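Local coordinates for protein fumarate lyase (PDB 3C8T) that belongs to the fumarate lyase family, whose largely helical subunits assemble, as here, into tetramers, at residues K163-H174 with L240-D251; A133-T144 with L343-M353. All blocks are in the same frame, centred on the assembly; numbering follows the deposited sequence.

Contact 1: residues K163-H174 with L240-D251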
loop_
_atom_site.group_PDB
_atom_site.type_symbol
_atom_site.label_atom_id
_atom_site.label_comp_id
_atom_site.label_asym_id
_atom_site.label_seq_id
_atom_site.Cartn_x
_atom_site.Cartn_y
_atom_site.Cartn_z
ATOM N N LYS A 163 7.986 -14.049 26.843
ATOM C CA LYS A 163 7.505 -13.016 25.902
ATOM C C LYS A 163 8.601 -12.068 25.445
ATOM O O LYS A 163 8.700 -11.771 24.271
ATOM C CB LYS A 163 6.347 -12.173 26.499
ATOM C CG LYS A 163 5.024 -12.905 26.567
ATOM C CD LYS A 163 3.811 -11.921 26.836
ATOM C CE LYS A 163 3.636 -10.858 25.722
ATOM N NZ LYS A 163 3.687 -11.566 24.391
ATOM N N ALA A 164 9.383 -11.537 26.386
ATOM C CA ALA A 164 10.480 -10.645 26.016
ATOM C C ALA A 164 11.519 -11.360 25.147
ATOM O O ALA A 164 12.113 -10.737 24.261
ATOM C CB ALA A 164 11.135 -10.018 27.271
ATOM N N ALA A 165 11.740 -12.659 25.374
ATOM C CA ALA A 165 12.729 -13.410 24.586
ATOM C C ALA A 165 12.305 -13.577 23.145
ATOM O O ALA A 165 13.169 -13.602 22.243
ATOM C CB ALA A 165 13.013 -14.765 25.194
ATOM N N VAL A 166 10.992 -13.726 22.941
ATOM C CA VAL A 166 10.403 -13.822 21.615
ATOM C C VAL A 166 10.619 -12.483 20.852
ATOM O O VAL A 166 11.075 -12.481 19.695
ATOM C CB VAL A 166 8.911 -14.203 21.730
ATOM C CG1 VAL A 166 8.111 -13.835 20.433
ATOM C CG2 VAL A 166 8.759 -15.685 22.065
ATOM N N TRP A 167 10.285 -11.368 21.503
ATOM C CA TRP A 167 10.506 -10.036 20.949
ATOM C C TRP A 167 11.995 -9.877 20.618
ATOM O O TRP A 167 12.357 -9.439 19.541
ATOM C CB TRP A 167 10.134 -8.970 21.987
ATOM C CG TRP A 167 8.677 -8.909 22.416
ATOM C CD1 TRP A 167 7.576 -9.386 21.733
ATOM C CD2 TRP A 167 8.169 -8.237 23.566
ATOM N NE1 TRP A 167 6.414 -9.095 22.440
ATOM C CE2 TRP A 167 6.758 -8.384 23.562
ATOM C CE3 TRP A 167 8.768 -7.547 24.627
ATOM C CZ2 TRP A 167 5.951 -7.857 24.570
ATOM C CZ3 TRP A 167 7.965 -7.042 25.640
ATOM C CH2 TRP A 167 6.563 -7.206 25.601
ATOM N N LEU A 168 12.857 -10.241 21.566
ATOM C CA LEU A 168 14.275 -10.157 21.373
ATOM C C LEU A 168 14.789 -10.942 20.135
ATOM O O LEU A 168 15.679 -10.458 19.408
ATOM C CB LEU A 168 14.988 -10.652 22.646
ATOM C CG LEU A 168 16.523 -10.738 22.649
ATOM C CD1 LEU A 168 17.228 -9.363 22.233
ATOM C CD2 LEU A 168 17.053 -11.298 23.992
ATOM N N SER A 169 14.243 -12.141 19.910
ATOM C CA SER A 169 14.734 -13.023 18.869
ATOM C C SER A 169 14.661 -12.425 17.469
ATOM O O SER A 169 15.579 -12.623 16.657
ATOM C CB SER A 169 14.022 -14.371 18.905
ATOM O OG SER A 169 12.702 -14.235 18.419
ATOM N N ALA A 170 13.575 -11.709 17.215
ATOM C CA ALA A 170 13.367 -10.892 16.011
ATOM C C ALA A 170 14.468 -9.843 15.796
ATOM O O ALA A 170 14.929 -9.636 14.658
ATOM C CB ALA A 170 11.962 -10.171 16.091
ATOM N N PHE A 171 14.838 -9.158 16.878
ATOM C CA PHE A 171 15.845 -8.072 16.821
ATOM C C PHE A 171 17.260 -8.596 16.675
ATOM O O PHE A 171 18.096 -7.963 16.016
ATOM C CB PHE A 171 15.691 -7.111 17.992
ATOM C CG PHE A 171 14.484 -6.264 17.861
ATOM C CD1 PHE A 171 14.498 -5.144 17.017
ATOM C CD2 PHE A 171 13.282 -6.646 18.470
ATOM C CE1 PHE A 171 13.344 -4.380 16.835
ATOM C CE2 PHE A 171 12.129 -5.908 18.279
ATOM C CZ PHE A 171 12.156 -4.766 17.476
ATOM N N ASP A 172 17.515 -9.771 17.246
ATOM C CA ASP A 172 18.724 -10.519 16.931
ATOM C C ASP A 172 18.783 -10.788 15.449
ATOM O O ASP A 172 19.840 -10.649 14.863
ATOM C CB ASP A 172 18.749 -11.851 17.686
ATOM C CG ASP A 172 18.920 -11.667 19.215
ATOM O OD1 ASP A 172 19.465 -10.628 19.641
ATOM O OD2 ASP A 172 18.526 -12.571 19.978
ATOM N N ARG A 173 17.664 -11.182 14.816
ATOM C CA ARG A 173 17.706 -11.408 13.360
ATOM C C ARG A 173 17.851 -10.122 12.566
ATOM O O ARG A 173 18.422 -10.155 11.478
ATOM C CB ARG A 173 16.543 -12.251 12.823
ATOM C CG ARG A 173 16.578 -13.724 13.217
ATOM C CD ARG A 173 15.321 -14.493 12.706
ATOM N NE ARG A 173 14.051 -14.034 13.264
ATOM C CZ ARG A 173 13.375 -14.631 14.259
ATOM N NH1 ARG A 173 13.859 -15.728 14.866
ATOM N NH2 ARG A 173 12.199 -14.123 14.668
ATOM N N HIS A 174 17.350 -8.998 13.085
ATOM C CA HIS A 174 17.366 -7.747 12.312
ATOM C C HIS A 174 18.793 -7.234 12.306
ATOM O O HIS A 174 19.251 -6.699 11.282
ATOM C CB HIS A 174 16.427 -6.645 12.867
ATOM C CG HIS A 174 14.951 -6.967 12.785
ATOM N ND1 HIS A 174 14.346 -7.446 11.640
ATOM C CD2 HIS A 174 13.953 -6.801 13.691
ATOM C CE1 HIS A 174 13.053 -7.613 11.861
ATOM N NE2 HIS A 174 12.790 -7.228 13.101
ATOM N N LEU A 240 10.663 -3.695 8.059
ATOM C CA LEU A 240 10.605 -4.999 8.752
ATOM C C LEU A 240 10.872 -4.830 10.249
ATOM O O LEU A 240 10.152 -5.394 11.083
ATOM C CB LEU A 240 11.630 -5.963 8.131
ATOM C CG LEU A 240 11.485 -7.470 8.377
ATOM C CD1 LEU A 240 10.389 -8.043 7.457
ATOM C CD2 LEU A 240 12.819 -8.157 8.076
ATOM N N VAL A 241 11.909 -4.051 10.589
ATOM C CA VAL A 241 12.182 -3.691 11.981
ATOM C C VAL A 241 10.962 -3.014 12.637
ATOM O O VAL A 241 10.610 -3.337 13.773
ATOM C CB VAL A 241 13.403 -2.774 12.082
ATOM C CG1 VAL A 241 13.656 -2.325 13.526
ATOM C CG2 VAL A 241 14.621 -3.462 11.514
ATOM N N SER A 242 10.324 -2.090 11.911
ATOM C CA SER A 242 9.157 -1.344 12.393
ATOM C C SER A 242 8.017 -2.306 12.693
ATOM O O SER A 242 7.318 -2.153 13.692
ATOM C CB SER A 242 8.715 -0.311 11.352
ATOM O OG SER A 242 9.813 0.598 11.111
ATOM N N GLY A 243 7.844 -3.300 11.841
ATOM C CA GLY A 243 6.856 -4.335 12.086
ATOM C C GLY A 243 7.077 -5.065 13.376
ATOM O O GLY A 243 6.112 -5.334 14.073
ATOM N N SER A 244 8.333 -5.398 13.687
ATOM C CA SER A 244 8.661 -6.070 14.947
ATOM C C SER A 244 8.433 -5.157 16.136
ATOM O O SER A 244 7.995 -5.622 17.167
ATOM C CB SER A 244 10.103 -6.608 14.968
ATOM O OG SER A 244 10.311 -7.558 13.924
ATOM N N LEU A 245 8.736 -3.869 16.003
ATOM C CA LEU A 245 8.326 -2.888 17.027
ATOM C C LEU A 245 6.800 -2.826 17.193
ATOM O O LEU A 245 6.293 -2.830 18.318
ATOM C CB LEU A 245 8.876 -1.524 16.709
ATOM C CG LEU A 245 10.390 -1.416 16.781
ATOM C CD1 LEU A 245 10.788 -0.065 16.247
ATOM C CD2 LEU A 245 10.881 -1.607 18.248
ATOM N N GLY A 246 6.053 -2.772 16.079
ATOM C CA GLY A 246 4.608 -2.837 16.190
ATOM C C GLY A 246 4.046 -4.015 16.991
ATOM O O GLY A 246 3.071 -3.845 17.695
ATOM N N LYS A 247 4.633 -5.213 16.844
ATOM C CA LYS A 247 4.160 -6.420 17.527
ATOM C C LYS A 247 4.232 -6.257 19.051
ATOM O O LYS A 247 3.262 -6.518 19.756
ATOM C CB LYS A 247 4.979 -7.647 17.063
ATOM C CG LYS A 247 4.451 -9.000 17.620
ATOM C CD LYS A 247 5.141 -9.408 18.968
ATOM C CE LYS A 247 4.806 -10.846 19.415
ATOM N NZ LYS A 247 3.443 -10.999 19.993
ATOM N N LEU A 248 5.390 -5.806 19.554
ATOM C CA LEU A 248 5.572 -5.619 20.971
ATOM C C LEU A 248 4.787 -4.444 21.492
ATOM O O LEU A 248 4.369 -4.468 22.653
ATOM C CB LEU A 248 7.047 -5.520 21.344
ATOM C CG LEU A 248 8.023 -4.416 20.956
ATOM C CD1 LEU A 248 7.811 -3.135 21.779
ATOM C CD2 LEU A 248 9.432 -4.980 21.191
ATOM N N ALA A 249 4.526 -3.456 20.634
ATOM C CA ALA A 249 3.708 -2.289 21.011
ATOM C C ALA A 249 2.259 -2.663 21.158
ATOM O O ALA A 249 1.587 -2.130 22.018
ATOM C CB ALA A 249 3.849 -1.153 20.014
ATOM N N MET A 250 1.773 -3.564 20.290
ATOM C CA MET A 250 0.445 -4.128 20.416
ATOM C C MET A 250 0.330 -4.826 21.760
ATOM O O MET A 250 -0.660 -4.623 22.481
ATOM C CB MET A 250 0.120 -5.142 19.302
ATOM C CG MET A 250 -0.632 -4.534 18.111
ATOM S SD MET A 250 -2.175 -3.589 18.478
ATOM C CE MET A 250 -3.413 -4.872 18.451
ATOM N N ASP A 251 1.323 -5.673 22.062
ATOM C CA ASP A 251 1.274 -6.499 23.257
ATOM C C ASP A 251 1.247 -5.606 24.495
ATOM O O ASP A 251 0.391 -5.745 25.330
ATOM C CB ASP A 251 2.466 -7.482 23.318
ATOM C CG ASP A 251 2.387 -8.570 22.270
ATOM O OD1 ASP A 251 1.406 -8.591 21.504
ATOM O OD2 ASP A 251 3.297 -9.427 22.205
#

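Contact 2: residues A133-T144 with L343-M353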
loop_
_atom_site.group_PDB
_atom_site.type_symbol
_atom_site.label_atom_id
_atom_site.label_comp_id
_atom_site.label_asym_id
_atom_site.label_seq_id
_atom_site.Cartn_x
_atom_site.Cartn_y
_atom_site.Cartn_z
ATOM N N ALA A 133 17.826 -3.783 26.267
ATOM C CA ALA A 133 16.688 -3.649 27.164
ATOM C C ALA A 133 15.780 -4.891 27.139
ATOM O O ALA A 133 15.204 -5.256 28.160
ATOM C CB ALA A 133 15.910 -2.362 26.867
ATOM N N LEU A 134 15.717 -5.589 25.998
ATOM C CA LEU A 134 14.934 -6.808 25.905
ATOM C C LEU A 134 15.594 -7.970 26.651
ATOM O O LEU A 134 14.896 -8.746 27.384
ATOM C CB LEU A 134 14.623 -7.195 24.452
ATOM C CG LEU A 134 13.603 -6.300 23.749
ATOM C CD1 LEU A 134 13.541 -6.576 22.218
ATOM C CD2 LEU A 134 12.236 -6.463 24.409
ATOM N N ALA A 135 16.916 -8.093 26.482
ATOM C CA ALA A 135 17.658 -9.109 27.223
ATOM C C ALA A 135 17.515 -8.910 28.763
ATOM O O ALA A 135 17.346 -9.870 29.515
ATOM C CB ALA A 135 19.103 -9.141 26.784
ATOM N N ALA A 136 17.527 -7.676 29.231
ATOM C CA ALA A 136 17.328 -7.431 30.664
ATOM C C ALA A 136 15.948 -7.911 31.090
ATOM O O ALA A 136 15.817 -8.600 32.100
ATOM C CB ALA A 136 17.544 -5.945 31.028
ATOM N N LEU A 137 14.924 -7.561 30.325
ATOM C CA LEU A 137 13.555 -7.975 30.657
ATOM C C LEU A 137 13.429 -9.491 30.630
ATOM O O LEU A 137 12.840 -10.077 31.514
ATOM C CB LEU A 137 12.520 -7.363 29.712
ATOM C CG LEU A 137 12.294 -5.844 29.788
ATOM C CD1 LEU A 137 11.492 -5.389 28.569
ATOM C CD2 LEU A 137 11.554 -5.453 31.065
ATOM N N ALA A 138 13.990 -10.112 29.603
ATOM C CA ALA A 138 13.947 -11.551 29.459
ATOM C C ALA A 138 14.601 -12.240 30.667
ATOM O O ALA A 138 14.073 -13.221 31.198
ATOM C CB ALA A 138 14.648 -11.954 28.194
ATOM N N ARG A 139 15.766 -11.717 31.072
ATOM C CA ARG A 139 16.552 -12.290 32.168
ATOM C C ARG A 139 15.806 -12.085 33.493
ATOM O O ARG A 139 15.459 -13.068 34.162
ATOM C CB ARG A 139 17.940 -11.652 32.201
ATOM C CG ARG A 139 18.910 -12.282 33.143
ATOM C CD ARG A 139 20.300 -11.518 33.052
ATOM N NE ARG A 139 20.284 -10.129 32.511
ATOM C CZ ARG A 139 20.836 -9.740 31.348
ATOM N NH1 ARG A 139 21.430 -10.623 30.548
ATOM N NH2 ARG A 139 20.792 -8.463 30.988
ATOM N N ASN A 140 15.519 -10.833 33.849
ATOM C CA ASN A 140 14.850 -10.561 35.138
ATOM C C ASN A 140 13.475 -11.227 35.309
ATOM O O ASN A 140 13.101 -11.587 36.420
ATOM C CB ASN A 140 14.710 -9.060 35.391
ATOM C CG ASN A 140 16.059 -8.318 35.377
ATOM O OD1 ASN A 140 17.134 -8.921 35.557
ATOM N ND2 ASN A 140 15.997 -7.001 35.153
ATOM N N HIS A 141 12.739 -11.438 34.210
ATOM C CA HIS A 141 11.377 -11.992 34.311
ATOM C C HIS A 141 11.266 -13.382 33.769
ATOM O O HIS A 141 10.166 -13.880 33.498
ATOM C CB HIS A 141 10.349 -10.994 33.728
ATOM C CG HIS A 141 10.279 -9.733 34.527
ATOM N ND1 HIS A 141 9.693 -9.688 35.773
ATOM C CD2 HIS A 141 10.820 -8.508 34.323
ATOM C CE1 HIS A 141 9.829 -8.475 36.280
ATOM N NE2 HIS A 141 10.495 -7.733 35.414
ATOM N N ARG A 142 12.427 -14.004 33.598
ATOM C CA ARG A 142 12.533 -15.390 33.131
ATOM C C ARG A 142 11.490 -16.287 33.804
ATOM O O ARG A 142 10.872 -17.103 33.142
ATOM C CB ARG A 142 13.964 -15.929 33.385
ATOM C CG ARG A 142 14.247 -17.328 32.842
ATOM C CD ARG A 142 15.489 -17.958 33.511
ATOM N NE ARG A 142 15.868 -19.254 32.923
ATOM C CZ ARG A 142 15.469 -20.443 33.363
ATOM N NH1 ARG A 142 14.652 -20.538 34.414
ATOM N NH2 ARG A 142 15.882 -21.556 32.751
ATOM N N ASP A 143 11.305 -16.134 35.115
ATOM C CA ASP A 143 10.391 -17.000 35.874
ATOM C C ASP A 143 9.091 -16.314 36.347
ATOM O O ASP A 143 8.385 -16.901 37.157
ATOM C CB ASP A 143 11.106 -17.636 37.107
ATOM C CG ASP A 143 12.436 -18.279 36.748
ATOM O OD1 ASP A 143 13.395 -18.119 37.527
ATOM O OD2 ASP A 143 12.539 -18.920 35.683
ATOM N N THR A 144 8.809 -15.091 35.893
ATOM C CA THR A 144 7.569 -14.379 36.208
ATOM C C THR A 144 6.363 -14.998 35.432
ATOM O O THR A 144 6.210 -14.766 34.190
ATOM C CB THR A 144 7.718 -12.891 35.847
ATOM O OG1 THR A 144 8.995 -12.388 36.299
ATOM C CG2 THR A 144 6.572 -12.038 36.461
ATOM N N LEU A 343 11.027 0.239 26.770
ATOM C CA LEU A 343 11.493 -1.078 27.201
ATOM C C LEU A 343 12.569 -0.962 28.262
ATOM O O LEU A 343 12.680 -1.831 29.150
ATOM C CB LEU A 343 12.041 -1.886 26.005
ATOM C CG LEU A 343 10.987 -2.319 24.989
ATOM C CD1 LEU A 343 11.641 -2.780 23.663
ATOM C CD2 LEU A 343 10.041 -3.404 25.596
ATOM N N GLY A 344 13.367 0.099 28.161
ATOM C CA GLY A 344 14.389 0.359 29.140
ATOM C C GLY A 344 13.780 0.626 30.506
ATOM O O GLY A 344 14.315 0.141 31.518
ATOM N N GLY A 345 12.682 1.384 30.559
ATOM C CA GLY A 345 11.997 1.683 31.822
ATOM C C GLY A 345 10.653 0.993 32.025
ATOM O O GLY A 345 9.861 1.423 32.876
ATOM N N LEU A 346 10.379 -0.086 31.276
ATOM C CA LEU A 346 9.065 -0.769 31.393
ATOM C C LEU A 346 8.728 -1.157 32.868
ATOM O O LEU A 346 9.573 -1.743 33.543
ATOM C CB LEU A 346 9.030 -2.006 30.476
ATOM C CG LEU A 346 7.651 -2.605 30.209
ATOM C CD1 LEU A 346 6.825 -1.591 29.394
ATOM C CD2 LEU A 346 7.757 -3.984 29.547
ATOM N N GLN A 347 7.528 -0.801 33.365
ATOM C CA GLN A 347 7.092 -1.234 34.684
ATOM C C GLN A 347 6.354 -2.569 34.482
ATOM O O GLN A 347 5.403 -2.645 33.720
ATOM C CB GLN A 347 6.173 -0.198 35.337
ATOM C CG GLN A 347 6.743 1.257 35.402
ATOM C CD GLN A 347 5.665 2.300 35.772
ATOM O OE1 GLN A 347 5.107 2.279 36.899
ATOM N NE2 GLN A 347 5.344 3.202 34.825
ATOM N N VAL A 348 6.798 -3.614 35.149
ATOM C CA VAL A 348 6.222 -4.954 35.003
ATOM C C VAL A 348 5.581 -5.243 36.336
ATOM O O VAL A 348 6.220 -4.935 37.361
ATOM C CB VAL A 348 7.336 -6.004 34.723
ATOM C CG1 VAL A 348 6.781 -7.431 34.705
ATOM C CG2 VAL A 348 8.090 -5.687 33.409
ATOM N N PHE A 349 4.337 -5.769 36.343
ATOM C CA PHE A 349 3.562 -5.998 37.593
ATOM C C PHE A 349 3.236 -7.457 37.879
ATOM O O PHE A 349 2.200 -7.972 37.483
ATOM C CB PHE A 349 2.297 -5.153 37.625
ATOM C CG PHE A 349 2.563 -3.696 37.411
ATOM C CD1 PHE A 349 3.512 -3.028 38.205
ATOM C CD2 PHE A 349 1.902 -2.990 36.402
ATOM C CE1 PHE A 349 3.771 -1.650 37.984
ATOM C CE2 PHE A 349 2.162 -1.629 36.179
ATOM C CZ PHE A 349 3.098 -0.962 36.978
ATOM N N PRO A 350 4.180 -8.164 38.502
ATOM C CA PRO A 350 3.964 -9.594 38.687
ATOM C C PRO A 350 2.670 -9.923 39.461
ATOM O O PRO A 350 2.073 -10.982 39.217
ATOM C CB PRO A 350 5.235 -10.033 39.400
ATOM C CG PRO A 350 6.288 -9.018 38.864
ATOM C CD PRO A 350 5.514 -7.734 38.959
ATOM N N ASP A 351 2.219 -8.991 40.304
ATOM C CA ASP A 351 0.996 -9.160 41.081
ATOM C C ASP A 351 -0.235 -9.193 40.209
ATOM O O ASP A 351 -1.046 -10.105 40.336
ATOM C CB ASP A 351 0.854 -8.095 42.212
ATOM C CG ASP A 351 0.912 -6.620 41.696
ATOM O OD1 ASP A 351 1.389 -6.364 40.578
ATOM O OD2 ASP A 351 0.481 -5.704 42.430
ATOM N N ARG A 352 -0.366 -8.230 39.293
ATOM C CA ARG A 352 -1.487 -8.260 38.349
ATOM C C ARG A 352 -1.369 -9.486 37.425
ATOM O O ARG A 352 -2.372 -10.061 37.070
ATOM C CB ARG A 352 -1.592 -6.976 37.513
ATOM C CG ARG A 352 -2.163 -5.761 38.220
ATOM C CD ARG A 352 -3.556 -5.987 38.797
ATOM N NE ARG A 352 -4.601 -6.117 37.779
ATOM C CZ ARG A 352 -5.163 -5.083 37.132
ATOM N NH1 ARG A 352 -4.747 -3.839 37.369
ATOM N NH2 ARG A 352 -6.120 -5.292 36.226
ATOM N N MET A 353 -0.142 -9.886 37.080
ATOM C CA MET A 353 0.073 -11.022 36.208
ATOM C C MET A 353 -0.446 -12.327 36.836
ATOM O O MET A 353 -1.064 -13.161 36.163
ATOM C CB MET A 353 1.571 -11.153 35.817
ATOM C CG MET A 353 2.080 -10.137 34.748
ATOM S SD MET A 353 3.883 -10.169 34.404
ATOM C CE MET A 353 3.909 -9.030 32.989
HETATM O O HOH W 1 14.775 -3.287 29.906
#

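Contact 1: residues K163-H174 with L240-D251
Three nitrogen donors converge on one buried oxygen, Asp251 OD2: the amines of Lys163 and Lys247 and the indole N-H of Trp167. Lys247 NZ, one helical turn before Asp251, takes the syn lone pair at 2.7 Å from OD2, while Lys163 NZ reaches across to within 3.1 Å of OD2, approaching from above the carboxylate plane. Trp167 NE1 arrives 3.1 Å from OD2, on the anti side but tilted out of the carboxylate plane, while OD2 lies almost in the indole plane. The two ammonium groups share this carboxylate, and Lys163 also pairs with Glu312 of the second subunit, which probably balances the gathered charge. The indole is held between two partners: Leu248 CB over the centre of one face in a CH-pi contact, 3.6 Å from the five-membered ring's centroid, and Lys163 O above the opposite face, toward its rim. Phe171 enters as a knob among Val241, Ser244, Leu245 and Leu248, its CZ 3.5 Å from Leu245 CD2. At the far end His174 NE2 and Ser244 OG form a hydrogen bond of 2.6 Å, and Val241 covers a face of the imidazole. Chi1 of -66° puts His174 CG anti to the carbonyl carbon, and chi2 of -48° turns NE2 to the serine. The axes of the segments approach to 10.2 Å at 172°, an antiparallel pair of the long helical bundle of the fumarate lyase superfamily.

Contact 2: residues A133-T144 with L343-M353
His141 lays its imidazole against Val348, the two side chains coming from opposite directions. From CB, chi1 of -65° sets CG anti to the carbonyl carbon, and chi2 of -73° turns a ring face to the valine. CG is 4.2 Å from Val348 CG1, CD2 meets both methyls, and NE2 lies 3.7 Å from Val348 CB. At the tip, CE1 is closest, 3.6 Å from Val348 CG1, and this methyl makes a CH-pi contact over the face, 17° off the ring normal. On the other limb ND1 shares a 2.8 Å hydrogen bond with Thr144 OG1, which lies in the ring plane and so restrains the ring's rotation. Thr144 turns its methyl instead to 343-353, where CG2 packs on Pro350 CB and on Met353 SD. Leu137 fits between Leu343, Leu346 and Val348, with CD1 3.9 Å from Leu343 CD2, and Leu134 CD2 meets Leu343 CD1. Ala133 CB rests on the backbone of Gly344, and beside it a water donates to Ala133 O and Leu343 O, 2.7 Å from each, bridging a carbonyl two turns before the end of helix 104-140 to one in the last turn of helix 315-344. Phe160 of helix 160-185 adds to the cover of Leu346, Val348 and Met353. At this end of the helical bundle, helix 104-140 closes in a type I beta turn, packed through apolar groups against strand 347-348 and the start of helix 350-357.

The centres of contacts 1 and 2 lie about 15 Å apart, and the two touch: Leu134 packs on Trp167, Leu168 and Phe171, while Ala138 meets Ala164. Along the chain the order is 133-144, 163-174, 240-251, 343-353, so the pair forming contact 1 falls between the halves of contact 2. Contact 1 joins helices 160-185 and 229-255, about 9 Å from the chain centre; contact 2, about 22 Å out, joins the end of helix 104-140 to the end of helix 315-344, strand 347-348 and the start of helix 350-357. Leu343 also rests on Leu248, so the two contacts share packing among four helices. Phe311 of the second subunit bonds to Asp251, placing contact 1 at a subunit interface.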